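Local coordinates for protein chitinase (Pyrococcus furiosus, PDB 2CWR) that binds chitin as the carbohydrate-recognition domain of a hyperthermophilic chitinase, an enzyme that hydrolyses the polysaccharide, at residues 39-44 with 89-94. Sequence-based numbering, arbitrary orientation.
Sequences VKVKLA and DKVEEI
The carbonyl oxygen of Lys-42 takes two backbone N-H groups from consecutive residues of the facing strand. Glu-92 N reaches Lys-42 O at 2.8 Å in an almost straight bond, while Glu-93 N makes a weak, longer bond to the same oxygen. In return Lys-42 N donates to Glu-93 O at 2.9 Å, and beyond the irregularity Ala-44 N bonds to Lys-90 O. The doubled grip absorbs one extra residue, so Val-41 pairs with Ile-94 but Leu-43 with Val-91.

Side chains exploit the same offset. Lys-42 runs out extended, its CG opposite the backbone N (chi1 -173°), and bends only at the last torsion; it slants across Glu-92 and sets NZ 2.7 Å from Glu-92 OE1, a salt bridge entered from above the carboxylate plane; its CD and CE methylenes run past the same oxygen. Replacing Lys-42 by alanine would remove the ammonium group, and the Glu-92 carboxylate would probably lose its cationic mate and be freer to turn. On this polar side a water bridges Lys-40 O and Glu-93 OE2, an oxygen also bonded to Thr-95.

The inward side is aliphatic: Val-41 CG1 meets Val-91 CG1 at 3.7 Å, the two side chains crossing at about a right angle, and Val-39 CG1 touches Ile-94 CG2 at 3.8 Å. Tyr-25 packs on Val-91 and Ile-94, and Phe-81 on Val-41, both from the other sheet. Lys-90 turns away from 39-44 to bond Gly-88 O and pair with Asp-18.

Two successive residues, Glu-92 and Glu-93, set opposite the single Lys-42 define a classic beta bulge, here joining neighbouring antiparallel strands 38-43 and 91-98 in one sheet of a beta sandwich.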
loop_
_atom_site.group_PDB
_atom_site.type_symbol
_atom_site.label_atom_id
_atom_site.label_comp_id
_atom_site.label_asym_id
_atom_site.label_seq_id
_atom_site.Cartn_x
_atom_site.Cartn_y
_atom_site.Cartn_z
ATOM N N VAL A 39 5.592 1.057 -1.667
ATOM C CA VAL A 39 4.268 1.644 -1.849
ATOM C C VAL A 39 4.062 2.585 -0.672
ATOM O O VAL A 39 4.078 2.157 0.485
ATOM C CB VAL A 39 3.151 0.572 -1.881
ATOM C CG1 VAL A 39 1.783 1.243 -1.874
ATOM C CG2 VAL A 39 3.289 -0.279 -3.140
ATOM N N LYS A 40 3.913 3.871 -0.969
ATOM C CA LYS A 40 3.727 4.871 0.075
ATOM C C LYS A 40 2.253 5.182 0.238
ATOM O O LYS A 40 1.545 5.431 -0.735
ATOM C CB LYS A 40 4.500 6.148 -0.269
ATOM C CG LYS A 40 6.007 5.943 -0.333
ATOM C CD LYS A 40 6.747 7.254 -0.542
ATOM C CE LYS A 40 8.252 7.050 -0.427
ATOM N NZ LYS A 40 9.001 8.331 -0.562
ATOM N N VAL A 41 1.797 5.172 1.481
ATOM C CA VAL A 41 0.401 5.429 1.780
ATOM C C VAL A 41 0.240 6.627 2.703
ATOM O O VAL A 41 0.804 6.653 3.793
ATOM C CB VAL A 41 -0.249 4.200 2.455
ATOM C CG1 VAL A 41 -1.672 4.524 2.881
ATOM C CG2 VAL A 41 -0.242 3.011 1.494
ATOM N N LYS A 42 -0.519 7.624 2.256
ATOM C CA LYS A 42 -0.766 8.799 3.082
ATOM C C LYS A 42 -2.112 8.561 3.742
ATOM O O LYS A 42 -3.138 8.464 3.066
ATOM C CB LYS A 42 -0.808 10.075 2.236
ATOM C CG LYS A 42 -0.903 11.353 3.069
ATOM C CD LYS A 42 -0.957 12.596 2.201
ATOM C CE LYS A 42 -0.838 13.865 3.040
ATOM N NZ LYS A 42 -1.880 13.947 4.105
ATOM N N LEU A 43 -2.097 8.449 5.065
ATOM C CA LEU A 43 -3.303 8.188 5.836
ATOM C C LEU A 43 -4.135 9.443 6.067
ATOM O O LEU A 43 -3.606 10.554 6.112
ATOM C CB LEU A 43 -2.926 7.583 7.189
ATOM C CG LEU A 43 -2.137 6.272 7.139
ATOM C CD1 LEU A 43 -1.566 5.957 8.512
ATOM C CD2 LEU A 43 -3.048 5.159 6.652
ATOM N N ALA A 44 -5.442 9.258 6.205
ATOM C CA ALA A 44 -6.334 10.378 6.469
ATOM C C ALA A 44 -6.119 10.767 7.927
ATOM O O ALA A 44 -5.556 9.995 8.706
ATOM C CB ALA A 44 -7.779 9.968 6.248
ATOM N N ASP A 89 -13.126 8.474 3.879
ATOM C CA ASP A 89 -11.945 7.812 3.322
ATOM C C ASP A 89 -10.833 7.721 4.361
ATOM O O ASP A 89 -10.458 8.724 4.970
ATOM C CB ASP A 89 -11.435 8.561 2.089
ATOM C CG ASP A 89 -12.427 8.540 0.946
ATOM O OD1 ASP A 89 -13.162 7.539 0.817
ATOM O OD2 ASP A 89 -12.462 9.517 0.169
ATOM N N LYS A 90 -10.311 6.511 4.551
ATOM C CA LYS A 90 -9.252 6.256 5.524
ATOM C C LYS A 90 -7.870 6.563 4.965
ATOM O O LYS A 90 -6.919 6.784 5.716
ATOM C CB LYS A 90 -9.294 4.787 5.961
ATOM C CG LYS A 90 -10.647 4.321 6.474
ATOM C CD LYS A 90 -11.010 5.011 7.777
ATOM C CE LYS A 90 -12.371 4.555 8.285
ATOM N NZ LYS A 90 -13.467 4.912 7.342
ATOM N N VAL A 91 -7.764 6.563 3.640
ATOM C CA VAL A 91 -6.500 6.820 2.963
ATOM C C VAL A 91 -6.657 7.933 1.935
ATOM O O VAL A 91 -7.675 8.012 1.249
ATOM C CB VAL A 91 -5.999 5.532 2.266
ATOM C CG1 VAL A 91 -4.778 5.825 1.422
ATOM C CG2 VAL A 91 -5.681 4.476 3.313
ATOM N N GLU A 92 -5.648 8.791 1.832
ATOM C CA GLU A 92 -5.692 9.906 0.891
ATOM C C GLU A 92 -4.904 9.615 -0.375
ATOM O O GLU A 92 -5.231 10.121 -1.452
ATOM C CB GLU A 92 -5.137 11.172 1.546
ATOM C CG GLU A 92 -5.749 11.478 2.900
ATOM C CD GLU A 92 -5.316 12.821 3.441
ATOM O OE1 GLU A 92 -4.275 13.338 2.979
ATOM O OE2 GLU A 92 -6.009 13.350 4.335
ATOM N N GLU A 93 -3.865 8.799 -0.248
ATOM C CA GLU A 93 -3.040 8.473 -1.398
ATOM C C GLU A 93 -2.304 7.149 -1.241
ATOM O O GLU A 93 -1.855 6.800 -0.152
ATOM C CB GLU A 93 -2.021 9.592 -1.632
ATOM C CG GLU A 93 -1.132 9.383 -2.845
ATOM C CD GLU A 93 -0.108 10.491 -3.018
ATOM O OE1 GLU A 93 -0.518 11.665 -3.147
ATOM O OE2 GLU A 93 1.105 10.187 -3.030
ATOM N N ILE A 94 -2.201 6.417 -2.344
ATOM C CA ILE A 94 -1.489 5.142 -2.373
ATOM C C ILE A 94 -0.643 5.232 -3.630
ATOM O O ILE A 94 -1.168 5.223 -4.749
ATOM C CB ILE A 94 -2.451 3.947 -2.465
ATOM C CG1 ILE A 94 -3.358 3.919 -1.229
ATOM C CG2 ILE A 94 -1.647 2.654 -2.556
ATOM C CD1 ILE A 94 -4.411 2.814 -1.251
HETATM O O HOH W 1 1.626 8.407 -1.042
HETATM O O HOH W 2 -3.807 13.567 6.495
#